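Local structure of DTDP-4-dehydrorhamnose reductase, rfbD ortholog (1VL0) at residues R26-Q31 with I68-H73; E107-S112 with R202-V207. The protein probably catalyses the NAD(P)H-dependent reduction of dTDP-6-deoxy-L-lyxo-4-hexulose to dTDP-L-rhamnose, the closing step of dTDP-L-rhamnose biosynthesis. All coordinates share one frame; numbering follows the deposited sequence.

Contact 1: residues R26-Q31 with I68-H73. With NAI (1,4-dihydronicotinamide adenine dinucleotide), chain D.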
ATOM      1  N   ARG A  26       5.394 -10.882  28.193  1.00 38.02           N
ATOM      2  CA  ARG A  26       5.190 -11.023  29.643  1.00 38.88           C
ATOM      3  C   ARG A  26       4.388  -9.883  30.251  1.00 37.41           C
ATOM      4  O   ARG A  26       3.525 -10.118  31.078  1.00 37.75           O
ATOM      5  CB  ARG A  26       6.517 -11.140  30.377  1.00 36.08           C
ATOM      6  CG  ARG A  26       7.190 -12.455  30.175  1.00 37.74           C
ATOM      7  CD  ARG A  26       8.572 -12.504  30.761  1.00 42.39           C
ATOM      8  NE  ARG A  26       9.152 -13.828  30.685  1.00 41.08           N
ATOM      9  CZ  ARG A  26       9.673 -14.495  31.696  1.00 45.59           C
ATOM     10  NH1 ARG A  26       9.697 -13.978  32.907  1.00 45.74           N
ATOM     11  NH2 ARG A  26      10.151 -15.715  31.504  1.00 44.81           N
ATOM     12  N   GLU A  27       4.665  -8.648  29.847  1.00 37.59           N
ATOM     13  CA  GLU A  27       3.947  -7.537  30.397  1.00 36.34           C
ATOM     14  C   GLU A  27       2.470  -7.530  30.000  1.00 38.72           C
ATOM     15  O   GLU A  27       1.591  -7.216  30.820  1.00 36.39           O
ATOM     16  CB  GLU A  27       4.640  -6.243  30.083  1.00 37.53           C
ATOM     17  CG  GLU A  27       4.000  -5.011  30.726  1.00 38.62           C
ATOM     18  CD  GLU A  27       3.942  -4.996  32.268  1.00 43.33           C
ATOM     19  OE1 GLU A  27       4.750  -5.672  32.984  1.00 48.46           O
ATOM     20  OE2 GLU A  27       3.072  -4.270  32.807  1.00 42.37           O
ATOM     21  N   ILE A  28       2.173  -7.922  28.760  1.00 37.12           N
ATOM     22  CA  ILE A  28       0.804  -7.963  28.307  1.00 36.56           C
ATOM     23  C   ILE A  28       0.042  -9.030  29.085  1.00 38.30           C
ATOM     24  O   ILE A  28      -1.088  -8.808  29.520  1.00 37.78           O
ATOM     25  CB  ILE A  28       0.772  -8.241  26.817  1.00 39.18           C
ATOM     26  CG1 ILE A  28       1.267  -6.997  26.057  1.00 35.66           C
ATOM     27  CG2 ILE A  28      -0.640  -8.592  26.363  1.00 39.95           C
ATOM     28  CD1 ILE A  28       1.297  -7.118  24.547  1.00 41.26           C
ATOM     29  N   GLN A  29       0.663 -10.190  29.262  1.00 37.42           N
ATOM     30  CA  GLN A  29       0.027 -11.245  30.067  1.00 37.88           C
ATOM     31  C   GLN A  29      -0.308 -10.703  31.461  1.00 38.91           C
ATOM     32  O   GLN A  29      -1.401 -10.902  31.954  1.00 39.66           O
ATOM     33  CB  GLN A  29       0.942 -12.454  30.182  1.00 36.47           C
ATOM     34  CG  GLN A  29       1.034 -13.199  28.918  1.00 35.50           C
ATOM     35  CD  GLN A  29       1.854 -14.445  29.022  1.00 39.55           C
ATOM     36  OE1 GLN A  29       3.030 -14.474  28.613  1.00 39.84           O
ATOM     37  NE2 GLN A  29       1.256 -15.478  29.558  1.00 37.90           N
ATOM     38  N   LYS A  30       0.640  -9.966  32.048  1.00 39.99           N
ATOM     39  CA  LYS A  30       0.483  -9.422  33.383  1.00 42.01           C
ATOM     40  C   LYS A  30      -0.642  -8.383  33.458  1.00 42.45           C
ATOM     41  O   LYS A  30      -1.471  -8.439  34.370  1.00 43.97           O
ATOM     42  CB  LYS A  30       1.802  -8.832  33.840  1.00 41.27           C
ATOM     43  CG  LYS A  30       1.801  -8.192  35.202  1.00 44.73           C
ATOM     44  CD  LYS A  30       3.249  -7.979  35.631  1.00 48.78           C
ATOM     45  CE  LYS A  30       3.393  -6.922  36.708  1.00 56.42           C
ATOM     46  NZ  LYS A  30       4.848  -6.757  37.040  1.00 56.65           N
ATOM     47  N   GLN A  31      -0.725  -7.492  32.478  1.00 41.04           N
ATOM     48  CA  GLN A  31      -1.795  -6.497  32.451  1.00 38.80           C
ATOM     49  C   GLN A  31      -3.166  -7.086  32.105  1.00 41.09           C
ATOM     50  O   GLN A  31      -4.196  -6.467  32.379  1.00 43.24           O
ATOM     51  CB  GLN A  31      -1.439  -5.355  31.503  1.00 37.22           C
ATOM     52  CG  GLN A  31      -0.281  -4.454  32.016  1.00 39.23           C
ATOM     53  CD  GLN A  31      -0.046  -3.231  31.175  1.00 33.78           C
ATOM     54  OE1 GLN A  31      -0.915  -2.855  30.396  1.00 38.97           O
ATOM     55  NE2 GLN A  31       1.128  -2.595  31.309  1.00 38.46           N
ATOM     56  N   ILE A  68      -1.606 -10.644  18.996  1.00 31.63           N
ATOM     57  CA  ILE A  68      -0.566  -9.687  19.270  1.00 32.14           C
ATOM     58  C   ILE A  68       0.773 -10.337  19.019  1.00 32.24           C
ATOM     59  O   ILE A  68       1.170 -11.263  19.708  1.00 32.40           O
ATOM     60  CB  ILE A  68      -0.627  -9.163  20.716  1.00 32.24           C
ATOM     61  CG1 ILE A  68      -2.004  -8.585  20.994  1.00 31.71           C
ATOM     62  CG2 ILE A  68       0.347  -8.039  20.944  1.00 31.27           C
ATOM     63  CD1 ILE A  68      -2.270  -8.221  22.445  1.00 36.09           C
ATOM     64  N   ASN A  69       1.506  -9.804  18.047  1.00 30.66           N
ATOM     65  CA  ASN A  69       2.767 -10.424  17.703  1.00 32.87           C
ATOM     66  C   ASN A  69       3.949  -9.718  18.352  1.00 34.90           C
ATOM     67  O   ASN A  69       4.343  -8.615  17.921  1.00 35.09           O
ATOM     68  CB  ASN A  69       2.981 -10.455  16.208  1.00 33.82           C
ATOM     69  CG  ASN A  69       4.261 -11.124  15.852  1.00 36.20           C
ATOM     70  OD1 ASN A  69       4.682 -12.052  16.544  1.00 32.34           O
ATOM     71  ND2 ASN A  69       4.871 -10.708  14.773  1.00 31.64           N
ATOM     72  N   CYS A  70       4.521 -10.372  19.371  1.00 36.75           N
ATOM     73  CA  CYS A  70       5.687  -9.857  20.096  1.00 39.05           C
ATOM     74  C   CYS A  70       6.956 -10.600  19.728  1.00 40.36           C
ATOM     75  O   CYS A  70       8.012 -10.310  20.260  1.00 41.78           O
ATOM     76  CB  CYS A  70       5.462  -9.960  21.607  1.00 38.72           C
ATOM     77  SG  CYS A  70       3.957  -9.114  22.143  1.00 41.16           S
ATOM     78  N   ALA A  71       6.848 -11.569  18.829  1.00 39.88           N
ATOM     79  CA  ALA A  71       8.005 -12.368  18.414  1.00 38.63           C
ATOM     80  C   ALA A  71       8.835 -11.554  17.433  1.00 40.26           C
ATOM     81  O   ALA A  71       8.280 -10.911  16.565  1.00 40.84           O
ATOM     82  CB  ALA A  71       7.538 -13.620  17.731  1.00 39.42           C
ATOM     83  N   ALA A  72      10.153 -11.613  17.556  1.00 38.84           N
ATOM     84  CA  ALA A  72      11.033 -10.973  16.606  1.00 40.51           C
ATOM     85  C   ALA A  72      12.435 -11.516  16.766  1.00 40.82           C
ATOM     86  O   ALA A  72      12.713 -12.115  17.758  1.00 38.75           O
ATOM     87  CB  ALA A  72      11.034  -9.470  16.828  1.00 40.94           C
ATOM     88  N   HIS A  73      13.277 -11.278  15.751  1.00 42.58           N
ATOM     89  CA  HIS A  73      14.723 -11.479  15.755  1.00 45.25           C
ATOM     90  C   HIS A  73      15.281 -10.080  16.003  1.00 46.89           C
ATOM     91  O   HIS A  73      15.382  -9.256  15.084  1.00 44.82           O
ATOM     92  CB  HIS A  73      15.184 -12.020  14.390  1.00 45.58           C
ATOM     93  CG  HIS A  73      16.633 -12.430  14.333  1.00 52.99           C
ATOM     94  ND1 HIS A  73      17.575 -12.009  15.245  1.00 62.84           N
ATOM     95  CD2 HIS A  73      17.296 -13.205  13.440  1.00 55.53           C
ATOM     96  CE1 HIS A  73      18.747 -12.534  14.936  1.00 61.59           C
ATOM     97  NE2 HIS A  73      18.603 -13.264  13.845  1.00 58.61           N
TER
HETATM   98  PA  NAI D 300      12.154 -10.294  23.239  0.50 41.38           P
HETATM   99  O1A NAI D 300      13.429 -10.536  22.481  0.50 39.89           O
HETATM  100  O2A NAI D 300      12.355 -10.023  24.710  0.50 22.07           O
HETATM  101  O5B NAI D 300      11.183 -11.529  22.909  0.50 38.92           O
HETATM  102  C5B NAI D 300      10.975 -11.854  21.549  0.50 34.22           C
HETATM  103  C4B NAI D 300      10.414 -13.263  21.406  0.50 23.79           C
HETATM  104  O4B NAI D 300      10.565 -13.702  20.058  0.50 22.31           O
HETATM  105  C3B NAI D 300      11.116 -14.340  22.230  0.50 31.62           C
HETATM  106  O3B NAI D 300      10.252 -14.840  23.233  0.50 33.56           O
HETATM  107  C2B NAI D 300      11.461 -15.396  21.168  0.50 32.58           C
HETATM  108  O2B NAI D 300      11.534 -16.735  21.641  0.50 40.42           O
HETATM  109  C1B NAI D 300      10.356 -15.099  20.150  0.50 29.17           C
HETATM  110  N9A NAI D 300      10.388 -15.799  18.852  0.50 25.84           N
HETATM  111  C8A NAI D 300      11.486 -15.921  18.048  0.50 30.37           C
HETATM  112  N7A NAI D 300      11.140 -16.648  16.966  0.50 32.83           N
HETATM  113  C5A NAI D 300       9.843 -17.022  17.056  0.50 33.36           C
HETATM  114  C6A NAI D 300       9.026 -17.776  16.211  0.50 24.76           C
HETATM  115  N6A NAI D 300       9.495 -18.294  15.087  0.50 22.53           N
HETATM  116  N1A NAI D 300       7.714 -17.996  16.565  0.50 27.32           N
HETATM  117  C2A NAI D 300       7.213 -17.456  17.754  0.50 31.71           C
HETATM  118  N3A NAI D 300       8.020 -16.740  18.602  0.50 24.65           N
HETATM  119  C4A NAI D 300       9.334 -16.500  18.257  0.50 36.36           C
HETATM  120  O3  NAI D 300      11.360  -9.110  22.505  0.50 40.14           O
HETATM  121  PN  NAI D 300      10.931  -7.679  23.129  0.50 39.16           P
HETATM  122  O1N NAI D 300       9.638  -7.781  23.833  0.50 20.82           O
HETATM  123  O2N NAI D 300      12.148  -7.025  23.661  0.50 29.88           O
HETATM  124  O5D NAI D 300      10.464  -6.970  21.752  0.50 42.09           O
HETATM  125  C5D NAI D 300       9.076  -6.910  21.452  0.50 37.26           C
HETATM  126  C4D NAI D 300       8.879  -6.197  20.141  0.50 41.95           C
HETATM  127  O4D NAI D 300       9.424  -4.861  20.179  0.50 37.93           O
HETATM  128  C3D NAI D 300       9.538  -6.928  18.972  0.50 41.45           C
HETATM  129  O3D NAI D 300       8.542  -7.006  17.992  0.50 37.29           O
HETATM  130  C2D NAI D 300      10.706  -6.040  18.541  0.50 39.39           C
HETATM  131  O2D NAI D 300      11.058  -6.037  17.161  0.50 22.87           O
HETATM  132  C1D NAI D 300      10.185  -4.668  18.985  0.50 43.27           C
HETATM  133  N1N NAI D 300      11.243  -3.708  19.293  0.50 39.67           N
HETATM  134  C2N NAI D 300      11.985  -3.880  20.440  0.50 38.61           C
HETATM  135  C3N NAI D 300      12.971  -2.939  20.730  0.50 45.79           C
HETATM  136  C7N NAI D 300      14.028  -3.247  21.748  0.50 50.89           C
HETATM  137  O7N NAI D 300      14.798  -2.174  22.221  0.50 35.62           O
HETATM  138  N7N NAI D 300      14.215  -4.501  22.178  0.50 56.31           N
HETATM  139  C4N NAI D 300      13.180  -1.853  19.868  0.50 44.32           C
HETATM  140  C5N NAI D 300      12.420  -1.693  18.709  0.50 26.17           C
HETATM  141  C6N NAI D 300      11.449  -2.655  18.451  0.50 37.81           C

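Contact 2: residues E107-S112 with R202-V207. With NAI (1,4-dihydronicotinamide adenine dinucleotide), chain D.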
ATOM      1  N   GLU A 107      -8.228  -9.506  14.422  1.00 33.76           N
ATOM      2  CA  GLU A 107      -7.396  -8.268  14.353  1.00 34.38           C
ATOM      3  C   GLU A 107      -5.977  -8.690  14.585  1.00 32.13           C
ATOM      4  O   GLU A 107      -5.731  -9.729  15.164  1.00 32.15           O
ATOM      5  CB  GLU A 107      -7.773  -7.322  15.498  1.00 33.63           C
ATOM      6  CG  GLU A 107      -9.239  -6.885  15.557  1.00 41.14           C
ATOM      7  CD  GLU A 107      -9.494  -5.967  16.744  1.00 39.95           C
ATOM      8  OE1 GLU A 107      -9.546  -6.477  17.872  1.00 55.50           O
ATOM      9  OE2 GLU A 107      -9.598  -4.739  16.571  1.00 58.43           O
ATOM     10  N   ILE A 108      -5.032  -7.903  14.117  1.00 32.44           N
ATOM     11  CA  ILE A 108      -3.664  -8.192  14.377  1.00 30.25           C
ATOM     12  C   ILE A 108      -2.943  -6.951  14.886  1.00 30.66           C
ATOM     13  O   ILE A 108      -3.041  -5.873  14.279  1.00 30.68           O
ATOM     14  CB  ILE A 108      -2.933  -8.810  13.138  1.00 31.86           C
ATOM     15  CG1 ILE A 108      -1.438  -8.951  13.450  1.00 34.12           C
ATOM     16  CG2 ILE A 108      -3.100  -7.970  11.856  1.00 31.35           C
ATOM     17  CD1 ILE A 108      -0.697  -9.845  12.595  1.00 34.90           C
ATOM     18  N   VAL A 109      -2.223  -7.099  16.010  1.00 30.45           N
ATOM     19  CA  VAL A 109      -1.283  -6.080  16.450  1.00 30.52           C
ATOM     20  C   VAL A 109       0.095  -6.586  16.091  1.00 31.75           C
ATOM     21  O   VAL A 109       0.487  -7.677  16.435  1.00 30.82           O
ATOM     22  CB  VAL A 109      -1.307  -5.788  17.953  1.00 30.16           C
ATOM     23  CG1 VAL A 109      -0.302  -4.753  18.335  1.00 32.35           C
ATOM     24  CG2 VAL A 109      -2.683  -5.299  18.391  1.00 32.62           C
ATOM     25  N   GLN A 110       0.836  -5.744  15.399  1.00 30.77           N
ATOM     26  CA  GLN A 110       2.238  -6.027  15.022  1.00 31.90           C
ATOM     27  C   GLN A 110       3.172  -4.969  15.649  1.00 32.41           C
ATOM     28  O   GLN A 110       3.055  -3.761  15.385  1.00 32.44           O
ATOM     29  CB  GLN A 110       2.348  -5.945  13.519  1.00 33.82           C
ATOM     30  CG  GLN A 110       3.778  -5.872  12.957  1.00 31.44           C
ATOM     31  CD  GLN A 110       4.572  -7.120  13.249  1.00 38.73           C
ATOM     32  OE1 GLN A 110       4.021  -8.167  13.636  1.00 36.31           O
ATOM     33  NE2 GLN A 110       5.872  -7.023  13.049  1.00 39.22           N
ATOM     34  N   ILE A 111       4.090  -5.434  16.465  1.00 30.30           N
ATOM     35  CA  ILE A 111       4.991  -4.544  17.110  1.00 32.40           C
ATOM     36  C   ILE A 111       6.215  -4.336  16.199  1.00 32.05           C
ATOM     37  O   ILE A 111       6.796  -5.303  15.672  1.00 31.77           O
ATOM     38  CB  ILE A 111       5.434  -5.084  18.511  1.00 33.45           C
ATOM     39  CG1 ILE A 111       4.234  -5.508  19.371  1.00 29.83           C
ATOM     40  CG2 ILE A 111       6.271  -3.990  19.213  1.00 34.09           C
ATOM     41  CD1 ILE A 111       3.351  -4.404  19.888  1.00 29.80           C
ATOM     42  N   SER A 112       6.598  -3.081  16.026  1.00 32.92           N
ATOM     43  CA  SER A 112       7.655  -2.728  15.122  1.00 32.26           C
ATOM     44  C   SER A 112       8.643  -1.749  15.804  1.00 32.71           C
ATOM     45  O   SER A 112       8.674  -1.620  17.040  1.00 32.51           O
ATOM     46  CB  SER A 112       7.070  -2.111  13.827  1.00 32.39           C
ATOM     47  OG  SER A 112       8.023  -2.049  12.746  1.00 37.29           O
ATOM     48  N   ARG A 202       0.150  -0.920  27.885  1.00 35.23           N
ATOM     49  CA  ARG A 202      -1.034  -0.127  28.108  1.00 36.18           C
ATOM     50  C   ARG A 202      -1.523   0.445  26.805  1.00 33.38           C
ATOM     51  O   ARG A 202      -2.710   0.507  26.543  1.00 32.09           O
ATOM     52  CB  ARG A 202      -0.752   1.026  29.089  1.00 37.79           C
ATOM     53  CG  ARG A 202      -0.704   0.641  30.531  1.00 41.31           C
ATOM     54  CD  ARG A 202      -0.286   1.784  31.424  1.00 45.94           C
ATOM     55  NE  ARG A 202      -0.062   1.398  32.835  1.00 50.94           N
ATOM     56  CZ  ARG A 202       0.486   2.216  33.757  1.00 55.50           C
ATOM     57  NH1 ARG A 202       0.873   3.463  33.440  1.00 46.17           N
ATOM     58  NH2 ARG A 202       0.648   1.796  34.993  1.00 56.48           N
ATOM     59  N   VAL A 203      -0.608   0.949  25.984  1.00 33.33           N
ATOM     60  CA  VAL A 203      -1.006   1.512  24.708  1.00 31.96           C
ATOM     61  C   VAL A 203      -1.585   0.434  23.768  1.00 33.50           C
ATOM     62  O   VAL A 203      -2.660   0.616  23.180  1.00 32.54           O
ATOM     63  CB  VAL A 203       0.169   2.237  24.041  1.00 35.41           C
ATOM     64  CG1 VAL A 203      -0.109   2.454  22.559  1.00 35.91           C
ATOM     65  CG2 VAL A 203       0.375   3.596  24.763  1.00 33.28           C
ATOM     66  N   VAL A 204      -0.886  -0.691  23.670  1.00 35.56           N
ATOM     67  CA  VAL A 204      -1.333  -1.803  22.854  1.00 34.42           C
ATOM     68  C   VAL A 204      -2.732  -2.159  23.239  1.00 34.51           C
ATOM     69  O   VAL A 204      -3.581  -2.309  22.352  1.00 36.73           O
ATOM     70  CB  VAL A 204      -0.437  -3.010  22.956  1.00 33.27           C
ATOM     71  CG1 VAL A 204      -1.118  -4.279  22.393  1.00 33.49           C
ATOM     72  CG2 VAL A 204       0.821  -2.748  22.189  1.00 35.40           C
ATOM     73  N   LEU A 205      -2.993  -2.318  24.525  1.00 34.52           N
ATOM     74  CA  LEU A 205      -4.337  -2.780  24.950  1.00 34.85           C
ATOM     75  C   LEU A 205      -5.394  -1.688  24.835  1.00 35.48           C
ATOM     76  O   LEU A 205      -6.589  -1.988  24.665  1.00 34.91           O
ATOM     77  CB  LEU A 205      -4.273  -3.311  26.361  1.00 36.69           C
ATOM     78  CG  LEU A 205      -3.368  -4.547  26.558  1.00 39.87           C
ATOM     79  CD1 LEU A 205      -3.166  -4.830  28.059  1.00 44.98           C
ATOM     80  CD2 LEU A 205      -3.903  -5.758  25.857  1.00 38.04           C
ATOM     81  N   LYS A 206      -4.978  -0.430  24.962  1.00 35.73           N
ATOM     82  CA  LYS A 206      -5.858   0.727  24.725  1.00 37.99           C
ATOM     83  C   LYS A 206      -6.395   0.793  23.266  1.00 35.76           C
ATOM     84  O   LYS A 206      -7.601   0.931  23.041  1.00 34.56           O
ATOM     85  CB  LYS A 206      -5.088   2.026  25.020  1.00 40.39           C
ATOM     86  CG  LYS A 206      -5.826   3.370  24.773  1.00 40.18           C
ATOM     87  CD  LYS A 206      -4.787   4.591  24.814  1.00 48.67           C
ATOM     88  CE  LYS A 206      -5.407   6.013  24.514  1.00 50.65           C
ATOM     89  NZ  LYS A 206      -6.723   6.174  25.313  1.00 45.44           N
ATOM     90  N   VAL A 207      -5.499   0.764  22.285  1.00 33.29           N
ATOM     91  CA  VAL A 207      -5.933   0.869  20.892  1.00 33.43           C
ATOM     92  C   VAL A 207      -6.832  -0.295  20.497  1.00 29.71           C
ATOM     93  O   VAL A 207      -7.778  -0.107  19.752  1.00 31.13           O
ATOM     94  CB  VAL A 207      -4.800   1.069  19.880  1.00 32.06           C
ATOM     95  CG1 VAL A 207      -4.071   2.400  20.175  1.00 33.75           C
ATOM     96  CG2 VAL A 207      -3.817  -0.086  19.867  1.00 33.74           C
TER
HETATM   97  PA  NAI D 300      12.154 -10.294  23.239  0.50 41.38           P
HETATM   98  O1A NAI D 300      13.429 -10.536  22.481  0.50 39.89           O
HETATM   99  O2A NAI D 300      12.355 -10.023  24.710  0.50 22.07           O
HETATM  100  O5B NAI D 300      11.183 -11.529  22.909  0.50 38.92           O
HETATM  101  C5B NAI D 300      10.975 -11.854  21.549  0.50 34.22           C
HETATM  102  C4B NAI D 300      10.414 -13.263  21.406  0.50 23.79           C
HETATM  103  O4B NAI D 300      10.565 -13.702  20.058  0.50 22.31           O
HETATM  104  C3B NAI D 300      11.116 -14.340  22.230  0.50 31.62           C
HETATM  105  O3B NAI D 300      10.252 -14.840  23.233  0.50 33.56           O
HETATM  106  C2B NAI D 300      11.461 -15.396  21.168  0.50 32.58           C
HETATM  107  O2B NAI D 300      11.534 -16.735  21.641  0.50 40.42           O
HETATM  108  C1B NAI D 300      10.356 -15.099  20.150  0.50 29.17           C
HETATM  109  N9A NAI D 300      10.388 -15.799  18.852  0.50 25.84           N
HETATM  110  C8A NAI D 300      11.486 -15.921  18.048  0.50 30.37           C
HETATM  111  N7A NAI D 300      11.140 -16.648  16.966  0.50 32.83           N
HETATM  112  C5A NAI D 300       9.843 -17.022  17.056  0.50 33.36           C
HETATM  113  C6A NAI D 300       9.026 -17.776  16.211  0.50 24.76           C
HETATM  114  N6A NAI D 300       9.495 -18.294  15.087  0.50 22.53           N
HETATM  115  N1A NAI D 300       7.714 -17.996  16.565  0.50 27.32           N
HETATM  116  C2A NAI D 300       7.213 -17.456  17.754  0.50 31.71           C
HETATM  117  N3A NAI D 300       8.020 -16.740  18.602  0.50 24.65           N
HETATM  118  C4A NAI D 300       9.334 -16.500  18.257  0.50 36.36           C
HETATM  119  O3  NAI D 300      11.360  -9.110  22.505  0.50 40.14           O
HETATM  120  PN  NAI D 300      10.931  -7.679  23.129  0.50 39.16           P
HETATM  121  O1N NAI D 300       9.638  -7.781  23.833  0.50 20.82           O
HETATM  122  O2N NAI D 300      12.148  -7.025  23.661  0.50 29.88           O
HETATM  123  O5D NAI D 300      10.464  -6.970  21.752  0.50 42.09           O
HETATM  124  C5D NAI D 300       9.076  -6.910  21.452  0.50 37.26           C
HETATM  125  C4D NAI D 300       8.879  -6.197  20.141  0.50 41.95           C
HETATM  126  O4D NAI D 300       9.424  -4.861  20.179  0.50 37.93           O
HETATM  127  C3D NAI D 300       9.538  -6.928  18.972  0.50 41.45           C
HETATM  128  O3D NAI D 300       8.542  -7.006  17.992  0.50 37.29           O
HETATM  129  C2D NAI D 300      10.706  -6.040  18.541  0.50 39.39           C
HETATM  130  O2D NAI D 300      11.058  -6.037  17.161  0.50 22.87           O
HETATM  131  C1D NAI D 300      10.185  -4.668  18.985  0.50 43.27           C
HETATM  132  N1N NAI D 300      11.243  -3.708  19.293  0.50 39.67           N
HETATM  133  C2N NAI D 300      11.985  -3.880  20.440  0.50 38.61           C
HETATM  134  C3N NAI D 300      12.971  -2.939  20.730  0.50 45.79           C
HETATM  135  C7N NAI D 300      14.028  -3.247  21.748  0.50 50.89           C
HETATM  136  O7N NAI D 300      14.798  -2.174  22.221  0.50 35.62           O
HETATM  137  N7N NAI D 300      14.215  -4.501  22.178  0.50 56.31           N
HETATM  138  C4N NAI D 300      13.180  -1.853  19.868  0.50 44.32           C
HETATM  139  C5N NAI D 300      12.420  -1.693  18.709  0.50 26.17           C
HETATM  140  C6N NAI D 300      11.449  -2.655  18.451  0.50 37.81           C

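Contact 1: residues R26-Q31 with I68-H73
With CG1 anti to its own carbonyl carbon (chi1 -71°) and CD1 carried on in an extended chain (chi2 180°), Ile28 sends its terminal methyl from helix 23-32 straight at the sheet. The CG2 branch of Ile68, anti to the backbone N, comes to meet it, and the two side chains touch tip to tip, Ile28 CD1 lying 3.8 Å from Ile68 CG2. The same CD1 lies 4.1 Å from SG of Cys70, so one methyl touches both Ile68, in strand 66-69, and Cys70, just past its end. All three are buried, and the contact is purely apolar. This is the packing of a Rossmann fold, in which the helix after the first strand, here 13-18, lies over the parallel sheet; Ile17 of that strand also touches Ile28. The strand ends in an Asx turn with Cys70 at its middle: Asn69 OD1 accepts from Ala71 N at 3.2 Å, the donor standing well above the carbonyl plane. The turn leads into the dinucleotide pocket. Ala71 CB approaches the adenine, 3.3 Å from N3A of the dinucleotide, and Ala72 N donates to its ribose oxygen O4B at 3.3 Å.

Contact 2: residues E107-S112 with R202-V207
Strand 107-113, an inner strand of the parallel Rossmann sheet, meets helix 197-210 through Val109, Ile111 and Val204. Val204 sits between the two strand residues and uses a different methyl for each. Its CG2 is 3.8 Å from CD1 of Ile111, and the two side chains cross at about a right angle; its CG1 is 4.2 Å from CG1 of Val109, a looser approach at an oblique angle. Val109 points from the strand toward the helix, whereas Ile111 leaves its backbone to one side and bends back at the second torsion (chi2 -70°), which brings CD1 to the helix while CG2 remains with the dinucleotide. Alternate residues of the strand thus form the apolar face on which the helix rests, as in the three-layer alpha/beta/alpha sandwich of the Rossmann fold, and Val204 also touches Ile68 of the neighbouring strand. Tyr156 of strand 155-164 touches both Val109 and Val207.

At its C-terminal end the strand enters the cofactor site. Ile111 CG2 lies 3.4 Å from the ribose oxygen O4D of the dinucleotide, and Ile111 O accepts a weak hydrogen bond of 3.4 Å from the ribose hydroxyl O3D. That carbonyl is also bonded by the NZ of Lys141, a residue that itself binds the dinucleotide. One residue further on, Ser112 O comes within 3.3 Å of C6N on the nicotinamide ring, while the Ser112 hydroxyl is hydrogen-bonded to Glu145.

In the fold
Contacts 1 and 2 lie side by side on one sheet, their centres about 10 Å apart, because strands 66-69 and 107-113 are neighbours in it. A probable backbone hydrogen bond of 2.9 Å from Asn69 N to Val109 O joins the strands, and a second of the same length runs between the side chains, from Asn69 ND2 to Gln110 OE1. Their helices meet as well: Gln31 of helix 23-32 packs on Arg202 of helix 197-210. Both touch the dinucleotide: the loop after strand 66-69 runs along the adenosine half and, through Ala72 CB 3.4 Å from O2D, also reaches the nicotinamide ribose, which residues 107-112 meet together with the nicotinamide ring. Leu24, which binds the dinucleotide, touches Ile111 and Ile28.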